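Local coordinates for LIM domain only protein 7 (Homo sapiens, PDB 2EAQ), which probably serves as a scaffold protein, its PDZ domain being expected to bind the C-terminal tails of partner proteins, at residues D4-I9 with V82-R87; A33-G38 with L46-E51; I9-G14 with K74-G79. All coordinates share one frame; numbering follows the deposited sequence.

Interaction 1: residues D4-I9 with V82-R87; sequences DMRISI and VMDVRR
V82 rests its CG1 on the aliphatic part of R6, 3.5 Å from R6 CG, where strand 80-88 runs antiparallel to strand 2-10. M83 and I7 form a hydrogen-bonded pair: M83 N gives a nearly straight bond to I7 O at 2.8 Å, and I7 N answers to M83 O. On the opposite face of the sheet, M83 SD comes within 3.5 Å of I9 CD1. D84 is held side-on by R6 through two nitrogens: R6 NE meets the syn lone pair of D84 OD1 at 2.8 Å, and R6 NH2 reaches D84 OD2 at 3.1 Å. The two flat groups are only 18° from coplanar, and the bend of the R6 chain at chi3 (-79°) turns the NE/NH2 edge of the guanidinium onto the carboxylate. With an alanine at D84, the R6 guanidinium would probably lose its charge mate and be free to turn. V85 exchanges two backbone bonds with M5, V85 N to M5 O being 2.9 Å, and packs CG2 against M5 CG and I7 CD1. At R86 the fit is different: D4 OD1 lies over one guanidinium face, 2.9 Å from R86 NE, and the planes stand 69° apart, so charge attraction alone is at work. R87 carries M5 SD over the centre of its guanidinium, 3.5 Å from R87 CZ, while R87 NE forms a salt bridge with D50. Strand 80-88 thus lies between strand 2-10 and strand 51-55, where M83 touches I52 and I55 and R86 bonds the backbone of E51.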
loop_
_atom_site.group_PDB
_atom_site.type_symbol
_atom_site.label_atom_id
_atom_site.label_comp_id
_atom_site.label_asym_id
_atom_site.label_seq_id
_atom_site.Cartn_x
_atom_site.Cartn_y
_atom_site.Cartn_z
ATOM N N ASP A 4 1.943 2.678 14.472
ATOM C CA ASP A 4 2.676 2.695 13.229
ATOM C C ASP A 4 3.221 1.306 13.060
ATOM O O ASP A 4 3.637 0.687 14.051
ATOM C CB ASP A 4 3.854 3.672 13.243
ATOM C CG ASP A 4 3.410 5.091 13.072
ATOM O OD1 ASP A 4 2.352 5.268 12.460
ATOM O OD2 ASP A 4 4.093 6.019 13.541
ATOM N N MET A 5 3.208 0.795 11.830
ATOM C CA MET A 5 3.739 -0.547 11.580
ATOM C C MET A 5 4.202 -0.666 10.142
ATOM O O MET A 5 3.899 0.206 9.304
ATOM C CB MET A 5 2.721 -1.595 11.897
ATOM C CG MET A 5 1.454 -1.443 11.073
ATOM S SD MET A 5 -0.146 -2.355 11.458
ATOM C CE MET A 5 -0.077 -2.516 12.555
ATOM N N ARG A 6 4.975 -1.710 9.862
ATOM C CA ARG A 6 5.535 -1.950 8.541
ATOM C C ARG A 6 4.947 -3.250 8.057
ATOM O O ARG A 6 4.907 -4.216 8.833
ATOM C CB ARG A 6 7.073 -2.026 8.637
ATOM C CG ARG A 6 7.825 -2.164 7.357
ATOM C CD ARG A 6 9.270 -1.725 7.664
ATOM N NE ARG A 6 9.316 -0.247 7.677
ATOM C CZ ARG A 6 10.356 0.494 8.081
ATOM N NH1 ARG A 6 11.471 -0.085 8.544
ATOM N NH2 ARG A 6 10.304 1.827 8.001
ATOM N N ILE A 7 4.431 -3.320 6.836
ATOM C CA ILE A 7 3.824 -4.551 6.338
ATOM C C ILE A 7 4.495 -4.949 5.037
ATOM O O ILE A 7 4.551 -4.149 4.103
ATOM C CB ILE A 7 2.336 -4.339 6.120
ATOM C CG1 ILE A 7 1.665 -3.923 7.437
ATOM C CG2 ILE A 7 1.683 -5.637 5.541
ATOM C CD1 ILE A 7 0.102 -3.728 7.311
ATOM N N SER A 8 5.022 -6.163 4.962
ATOM C CA SER A 8 5.697 -6.635 3.771
ATOM C C SER A 8 4.763 -7.490 2.943
ATOM O O SER A 8 4.143 -8.404 3.461
ATOM C CB SER A 8 6.901 -7.457 4.203
ATOM O OG SER A 8 7.660 -7.745 2.979
ATOM N N ILE A 9 4.634 -7.127 1.672
ATOM C CA ILE A 9 3.727 -7.819 0.713
ATOM C C ILE A 9 4.615 -8.202 -0.465
ATOM O O ILE A 9 5.450 -7.410 -0.895
ATOM C CB ILE A 9 2.532 -6.903 0.251
ATOM C CG1 ILE A 9 1.961 -6.206 1.491
ATOM C CG2 ILE A 9 1.496 -7.750 -0.471
ATOM C CD1 ILE A 9 0.763 -5.316 1.188
ATOM N N VAL A 82 6.931 -2.921 0.622
ATOM C CA VAL A 82 7.114 -2.778 2.073
ATOM C C VAL A 82 6.378 -1.475 2.409
ATOM O O VAL A 82 6.860 -0.380 2.053
ATOM C CB VAL A 82 8.591 -2.699 2.464
ATOM C CG1 VAL A 82 8.775 -2.468 3.978
ATOM C CG2 VAL A 82 9.271 -4.038 2.177
ATOM N N MET A 83 5.253 -1.611 3.097
ATOM C CA MET A 83 4.382 -0.463 3.373
ATOM C C MET A 83 4.459 0.045 4.762
ATOM O O MET A 83 4.372 -0.770 5.689
ATOM C CB MET A 83 2.927 -0.855 3.110
ATOM C CG MET A 83 2.615 -1.599 1.760
ATOM S SD MET A 83 0.777 -1.817 1.428
ATOM C CE MET A 83 0.255 -0.381 2.486
ATOM N N ASP A 84 4.657 1.326 4.947
ATOM C CA ASP A 84 4.595 1.869 6.308
ATOM C C ASP A 84 3.178 2.394 6.457
ATOM O O ASP A 84 2.739 3.189 5.604
ATOM C CB ASP A 84 5.602 2.996 6.489
ATOM C CG ASP A 84 6.996 2.499 6.604
ATOM O OD1 ASP A 84 7.156 1.293 6.707
ATOM O OD2 ASP A 84 7.913 3.327 6.619
ATOM N N VAL A 85 2.419 1.885 7.407
ATOM C CA VAL A 85 1.062 2.296 7.638
ATOM C C VAL A 85 0.829 2.712 9.062
ATOM O O VAL A 85 1.614 2.428 9.976
ATOM C CB VAL A 85 0.021 1.164 7.246
ATOM C CG1 VAL A 85 0.310 0.622 5.841
ATOM C CG2 VAL A 85 0.012 0.053 8.240
ATOM N N ARG A 86 -0.269 3.409 9.268
ATOM C CA ARG A 86 -0.731 3.853 10.593
ATOM C C ARG A 86 -2.115 3.245 10.723
ATOM O O ARG A 86 -3.026 3.503 9.919
ATOM C CB ARG A 86 -0.800 5.378 10.624
ATOM C CG ARG A 86 -1.248 5.948 11.932
ATOM C CD ARG A 86 -0.702 7.359 12.089
ATOM N NE ARG A 86 0.611 7.423 11.464
ATOM C CZ ARG A 86 1.635 8.158 11.873
ATOM N NH1 ARG A 86 1.522 8.919 12.947
ATOM N NH2 ARG A 86 2.773 8.145 11.179
ATOM N N ARG A 87 -2.313 2.456 11.766
ATOM C CA ARG A 87 -3.557 1.759 12.049
ATOM C C ARG A 87 -4.197 2.380 13.261
ATOM O O ARG A 87 -3.571 2.460 14.330
ATOM C CB ARG A 87 -3.269 0.277 12.279
ATOM C CG ARG A 87 -4.557 -0.521 12.525
ATOM C CD ARG A 87 -4.342 -2.020 12.476
ATOM N NE ARG A 87 -3.931 -2.418 11.126
ATOM C CZ ARG A 87 -3.359 -3.585 10.806
ATOM N NH1 ARG A 87 -3.099 -4.505 11.763
ATOM N NH2 ARG A 87 -3.046 -3.838 9.535
#

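Interaction 2: residues A33-G38 with L46-E51; sequences ASVEAG and LQVDDE. With NI (nickel (II) ion), chain C.
A type II beta turn, Q47 to D50, in the loop between helix 40-43 and strand 51-55 of the PDZ fold, sets V48 against the end of strand 29-35. No hydrogen bond joins 33-38 to 46-51; the contact is made by methyl groups against backbone and against each other. V48 uses both branches: CG1 lies 3.7 Å from A33 O, and CG2 sits 3.8 Å from S34 CA, so both methyls lie against the backbone of the A33-S34 step, which forms a classic beta bulge opposite T22. From the strand side V35 points toward the loop. Its CG2, anti to the carbonyl carbon, comes 3.6 Å from L46 O and stays 4.3 Å from V48 CG2, with L46 CG slightly farther off. V35 therefore touches the loop at two places, before the turn and within it.

The turn is fastened twice: D50 N bonds back to Q47 O, and Q47 N gives a 3.0 Å bond to D50 OD2, arriving from above the carboxylate plane. D49 takes the positive-phi position of the turn (phi 81°), and its carboxylate binds a nickel ion. Both carboxylate oxygens bind the metal, D49 OD1 at 2.4 Å from nickel and D49 OD2 slightly farther, with three waters on the ion as well. The PDZ fold itself needs no metal, so this is probably an incidental surface site.

Around the contact, D49 and D50 bond the backbone of V32 on strand 29-35. L46 turns inward onto M83 and V85 of strand 80-88 and F21 of strand 21-26, while A41 and E42 of helix 40-43 touch V35.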
loop_
_atom_site.group_PDB
_atom_site.type_symbol
_atom_site.label_atom_id
_atom_site.label_comp_id
_atom_site.label_asym_id
_atom_site.label_seq_id
_atom_site.Cartn_x
_atom_site.Cartn_y
_atom_site.Cartn_z
ATOM N N ALA A 33 -8.581 1.114 0.934
ATOM C CA ALA A 33 -10.048 1.088 0.731
ATOM C C ALA A 33 -10.644 -0.326 0.787
ATOM O O ALA A 33 -11.780 -0.558 1.235
ATOM C CB ALA A 33 -10.371 1.706 -0.620
ATOM N N SER A 34 -9.874 -1.295 0.295
ATOM C CA SER A 34 -10.368 -2.677 0.224
ATOM C C SER A 34 -9.149 -3.582 0.194
ATOM O O SER A 34 -8.046 -3.166 -0.221
ATOM C CB SER A 34 -11.182 -2.848 -1.074
ATOM O OG SER A 34 -10.348 -2.798 -2.248
ATOM N N VAL A 35 -9.345 -4.820 0.683
ATOM C CA VAL A 35 -8.308 -5.890 0.685
ATOM C C VAL A 35 -9.052 -7.123 0.242
ATOM O O VAL A 35 -9.940 -7.594 0.943
ATOM C CB VAL A 35 -7.681 -6.054 2.079
ATOM C CG1 VAL A 35 -6.608 -7.160 2.013
ATOM C CG2 VAL A 35 -7.008 -4.814 2.511
ATOM N N GLU A 36 -8.641 -7.661 -0.905
ATOM C CA GLU A 36 -9.319 -8.778 -1.518
ATOM C C GLU A 36 -8.979 -10.132 -0.945
ATOM O O GLU A 36 -7.819 -10.454 -0.697
ATOM C CB GLU A 36 -8.950 -8.831 -2.972
ATOM C CG GLU A 36 -9.409 -7.694 -3.844
ATOM C CD GLU A 36 -9.052 -8.092 -5.289
ATOM O OE1 GLU A 36 -9.849 -8.840 -5.932
ATOM O OE2 GLU A 36 -7.957 -7.736 -5.738
ATOM N N ALA A 37 -10.001 -10.914 -0.659
ATOM C CA ALA A 37 -9.778 -12.281 -0.195
ATOM C C ALA A 37 -8.965 -13.009 -1.244
ATOM O O ALA A 37 -9.141 -12.836 -2.452
ATOM C CB ALA A 37 -11.113 -12.979 0.013
ATOM N N GLY A 38 -8.032 -13.803 -0.724
ATOM C CA GLY A 38 -7.150 -14.624 -1.533
ATOM C C GLY A 38 -5.900 -13.946 -2.074
ATOM O O GLY A 38 -5.093 -14.606 -2.736
ATOM N N LEU A 46 -2.692 -6.702 5.583
ATOM C CA LEU A 46 -3.007 -5.266 5.435
ATOM C C LEU A 46 -4.492 -5.160 5.723
ATOM O O LEU A 46 -5.274 -6.072 5.416
ATOM C CB LEU A 46 -2.705 -4.893 3.988
ATOM C CG LEU A 46 -2.997 -3.437 3.582
ATOM C CD1 LEU A 46 -1.943 -2.494 4.331
ATOM C CD2 LEU A 46 -2.868 -3.254 2.046
ATOM N N GLN A 47 -4.916 -4.060 6.324
ATOM C CA GLN A 47 -6.348 -3.913 6.655
ATOM C C GLN A 47 -6.990 -2.633 6.128
ATOM O O GLN A 47 -6.319 -1.612 6.009
ATOM C CB GLN A 47 -6.537 -3.951 8.179
ATOM C CG GLN A 47 -6.131 -5.340 8.727
ATOM C CD GLN A 47 -6.265 -5.494 10.217
ATOM O OE1 GLN A 47 -6.818 -4.666 10.905
ATOM N NE2 GLN A 47 -5.744 -6.634 10.723
ATOM N N VAL A 48 -8.279 -2.746 5.807
ATOM C CA VAL A 48 -9.063 -1.576 5.355
ATOM C C VAL A 48 -8.962 -0.509 6.427
ATOM O O VAL A 48 -8.941 -0.825 7.628
ATOM C CB VAL A 48 -10.507 -1.983 5.128
ATOM C CG1 VAL A 48 -11.376 -0.738 4.867
ATOM C CG2 VAL A 48 -10.586 -2.966 3.980
ATOM N N ASP A 49 -8.835 0.751 5.963
ATOM C CA ASP A 49 -8.679 1.949 6.789
ATOM C C ASP A 49 -7.276 2.187 7.291
ATOM O O ASP A 49 -7.020 3.212 7.941
ATOM C CB ASP A 49 -9.650 1.952 7.979
ATOM C CG ASP A 49 -11.079 2.317 7.584
ATOM O OD1 ASP A 49 -11.276 2.987 6.562
ATOM O OD2 ASP A 49 -12.012 1.953 8.349
ATOM N N ASP A 50 -6.352 1.251 7.055
ATOM C CA ASP A 50 -4.971 1.549 7.428
ATOM C C ASP A 50 -4.540 2.785 6.631
ATOM O O ASP A 50 -4.823 2.878 5.427
ATOM C CB ASP A 50 -3.991 0.410 7.050
ATOM C CG ASP A 50 -4.070 -0.782 7.957
ATOM O OD1 ASP A 50 -4.677 -0.685 9.023
ATOM O OD2 ASP A 50 -3.458 -1.814 7.565
ATOM N N GLU A 51 -3.886 3.758 7.250
ATOM C CA GLU A 51 -3.388 4.944 6.526
ATOM C C GLU A 51 -2.061 4.594 5.923
ATOM O O GLU A 51 -1.200 4.046 6.647
ATOM C CB GLU A 51 -3.232 6.140 7.454
ATOM C CG GLU A 51 -2.856 7.390 6.599
ATOM C CD GLU A 51 -2.570 8.642 7.376
ATOM O OE1 GLU A 51 -2.663 8.621 8.608
ATOM O OE2 GLU A 51 -2.206 9.624 6.690
HETATM NI NI NI C . -13.563 3.463 7.137
HETATM O O HOH W 1 -14.561 5.530 6.233
HETATM O O HOH W 2 -12.883 5.218 8.500
HETATM O O HOH W 3 -14.240 1.867 8.445
#

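Interaction 3: residues I9-G14 with K74-G79; sequences INQTPG and KAQETG
Q11 and G79 are the main meeting point between the loop that leaves strand 2-10 and the C-terminal end of helix 65-78, which in PDZ domains flanks the peptide groove. Backbone hydrogen bonds come first. Q11 N gives a 2.8 Å bond to G79 O, lying in the carbonyl plane on a lone pair. Three residues on, G14 N lies 2.8 Å from E77 O at a poor angle, a weak bond, and makes a longer weak one to Q76 O; the loop thus reaches back to the carbonyls of the helix's last turn.

CA-H...O contacts reinforce the first of these. N10 CA comes 3.1 Å from G79 O, and G79 CA lies 3.3 Å from Q11 O. G79 leaves the helix with positive phi (82°), and the packing there is too close for a side chain: a CB would fall 2.2 Å from Q11 O.

Among side chains, Q11 and Q76 bring their amides together with planes 19° apart, Q11 OE1 being 3.7 Å from Q76 NE2, too long for a bond. The polar end of N10 turns elsewhere, to H80. A water lies between T12 O and Q76 O, close to both. The pyrrolidine ring of P13 leans on the helix end, its CG 3.4 Å from T78 O.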
loop_
_atom_site.group_PDB
_atom_site.type_symbol
_atom_site.label_atom_id
_atom_site.label_comp_id
_atom_site.label_asym_id
_atom_site.label_seq_id
_atom_site.Cartn_x
_atom_site.Cartn_y
_atom_site.Cartn_z
ATOM N N ILE A 9 4.634 -7.127 1.672
ATOM C CA ILE A 9 3.727 -7.819 0.713
ATOM C C ILE A 9 4.615 -8.202 -0.465
ATOM O O ILE A 9 5.450 -7.410 -0.895
ATOM C CB ILE A 9 2.532 -6.903 0.251
ATOM C CG1 ILE A 9 1.961 -6.206 1.491
ATOM C CG2 ILE A 9 1.496 -7.750 -0.471
ATOM C CD1 ILE A 9 0.763 -5.316 1.188
ATOM N N ASN A 10 4.463 -9.415 -0.976
ATOM C CA ASN A 10 5.339 -9.912 -2.062
ATOM C C ASN A 10 4.595 -10.755 -3.039
ATOM O O ASN A 10 3.717 -11.526 -2.627
ATOM C CB ASN A 10 6.465 -10.779 -1.482
ATOM C CG ASN A 10 7.313 -10.024 -0.494
ATOM O OD1 ASN A 10 8.248 -9.322 -0.869
ATOM N ND2 ASN A 10 6.974 -10.125 0.776
ATOM N N GLN A 11 4.897 -10.616 -4.336
ATOM C CA GLN A 11 4.294 -11.488 -5.344
ATOM C C GLN A 11 5.275 -11.599 -6.494
ATOM O O GLN A 11 6.340 -10.992 -6.445
ATOM C CB GLN A 11 2.899 -10.960 -5.770
ATOM C CG GLN A 11 2.955 -9.614 -6.478
ATOM C CD GLN A 11 1.639 -9.116 -6.923
ATOM O OE1 GLN A 11 1.593 -8.379 -7.933
ATOM N NE2 GLN A 11 0.610 -9.499 -6.293
ATOM N N THR A 12 4.951 -12.414 -7.483
ATOM C CA THR A 12 5.906 -12.608 -8.588
ATOM C C THR A 12 6.236 -11.321 -9.297
ATOM O O THR A 12 5.334 -10.527 -9.576
ATOM C CB THR A 12 5.285 -13.531 -9.587
ATOM O OG1 THR A 12 4.908 -14.721 -8.891
ATOM C CG2 THR A 12 6.326 -13.971 -10.618
ATOM N N PRO A 13 7.502 -11.081 -9.574
ATOM C CA PRO A 13 7.859 -9.838 -10.286
ATOM C C PRO A 13 7.185 -9.822 -11.660
ATOM O O PRO A 13 7.106 -10.872 -12.338
ATOM C CB PRO A 13 9.388 -9.946 -10.458
ATOM C CG PRO A 13 9.831 -10.840 -9.259
ATOM C CD PRO A 13 8.684 -11.845 -9.130
ATOM N N GLY A 14 6.689 -8.629 -12.018
ATOM C CA GLY A 14 6.012 -8.426 -13.292
ATOM C C GLY A 14 4.688 -9.153 -13.470
ATOM O O GLY A 14 4.305 -9.404 -14.622
ATOM N N LYS A 74 5.953 0.706 -10.055
ATOM C CA LYS A 74 7.254 0.070 -9.912
ATOM C C LYS A 74 7.193 -1.122 -8.937
ATOM O O LYS A 74 7.788 -2.157 -9.191
ATOM C CB LYS A 74 8.249 1.132 -9.457
ATOM C CG LYS A 74 9.671 0.571 -9.309
ATOM C CD LYS A 74 10.634 1.712 -9.022
ATOM C CE LYS A 74 12.049 1.210 -8.827
ATOM N NZ LYS A 74 12.889 2.294 -8.255
ATOM N N ALA A 75 6.452 -1.002 -7.839
ATOM C CA ALA A 75 6.357 -2.118 -6.907
ATOM C C ALA A 75 5.677 -3.273 -7.607
ATOM O O ALA A 75 5.994 -4.408 -7.297
ATOM C CB ALA A 75 5.530 -1.666 -5.650
ATOM N N GLN A 76 4.751 -3.013 -8.539
ATOM C CA GLN A 76 4.108 -4.108 -9.270
ATOM C C GLN A 76 5.142 -4.774 -10.145
ATOM O O GLN A 76 5.112 -5.987 -10.359
ATOM C CB GLN A 76 3.004 -3.614 -10.177
ATOM C CG GLN A 76 2.216 -4.775 -10.661
ATOM C CD GLN A 76 0.839 -4.598 -10.205
ATOM O OE1 GLN A 76 0.010 -4.086 -10.931
ATOM N NE2 GLN A 76 0.588 -4.939 -8.964
ATOM N N GLU A 77 6.051 -3.994 -10.699
ATOM C CA GLU A 77 7.098 -4.575 -11.513
ATOM C C GLU A 77 8.053 -5.440 -10.693
ATOM O O GLU A 77 8.394 -6.562 -11.105
ATOM C CB GLU A 77 7.929 -3.493 -12.229
ATOM C CG GLU A 77 8.747 -4.178 -13.306
ATOM C CD GLU A 77 9.188 -3.288 -14.485
ATOM O OE1 GLU A 77 10.121 -3.721 -15.209
ATOM O OE2 GLU A 77 8.606 -2.194 -14.674
ATOM N N THR A 78 8.462 -5.016 -9.497
ATOM C CA THR A 78 9.451 -5.793 -8.698
ATOM C C THR A 78 8.749 -6.914 -7.895
ATOM O O THR A 78 9.414 -7.915 -7.497
ATOM C CB THR A 78 10.192 -4.917 -7.667
ATOM O OG1 THR A 78 9.255 -4.447 -6.690
ATOM C CG2 THR A 78 10.851 -3.722 -8.325
ATOM N N GLY A 79 7.457 -6.731 -7.597
ATOM C CA GLY A 79 6.763 -7.695 -6.760
ATOM C C GLY A 79 6.977 -7.510 -5.276
ATOM O O GLY A 79 6.557 -8.362 -4.470
HETATM O O HOH W 4 4.183 -8.025 -9.173
#

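From the N terminus, strand 2-10 enters interaction 1 with residues 4-9 and passes through I9, shared by both contacts, into interaction 3. Interaction 2 is the last to open, at 33-38, and the first to close, at 46-51, making the short loop round helix 40-43. Interaction 3 closes next, at 74-79, and interaction 1 last and widest at 82-87. The three therefore nest, and none cross. Interaction 1 pairs the two terminal strands, interaction 3 ties the first of them to the end of helix 65-78, and interaction 2 joins strand 29-35 to the loop before strand 51-55. Direct links remain: R87 to D50 by salt bridge, and L46 CD2 packing 4.3 Å from I9 CD1.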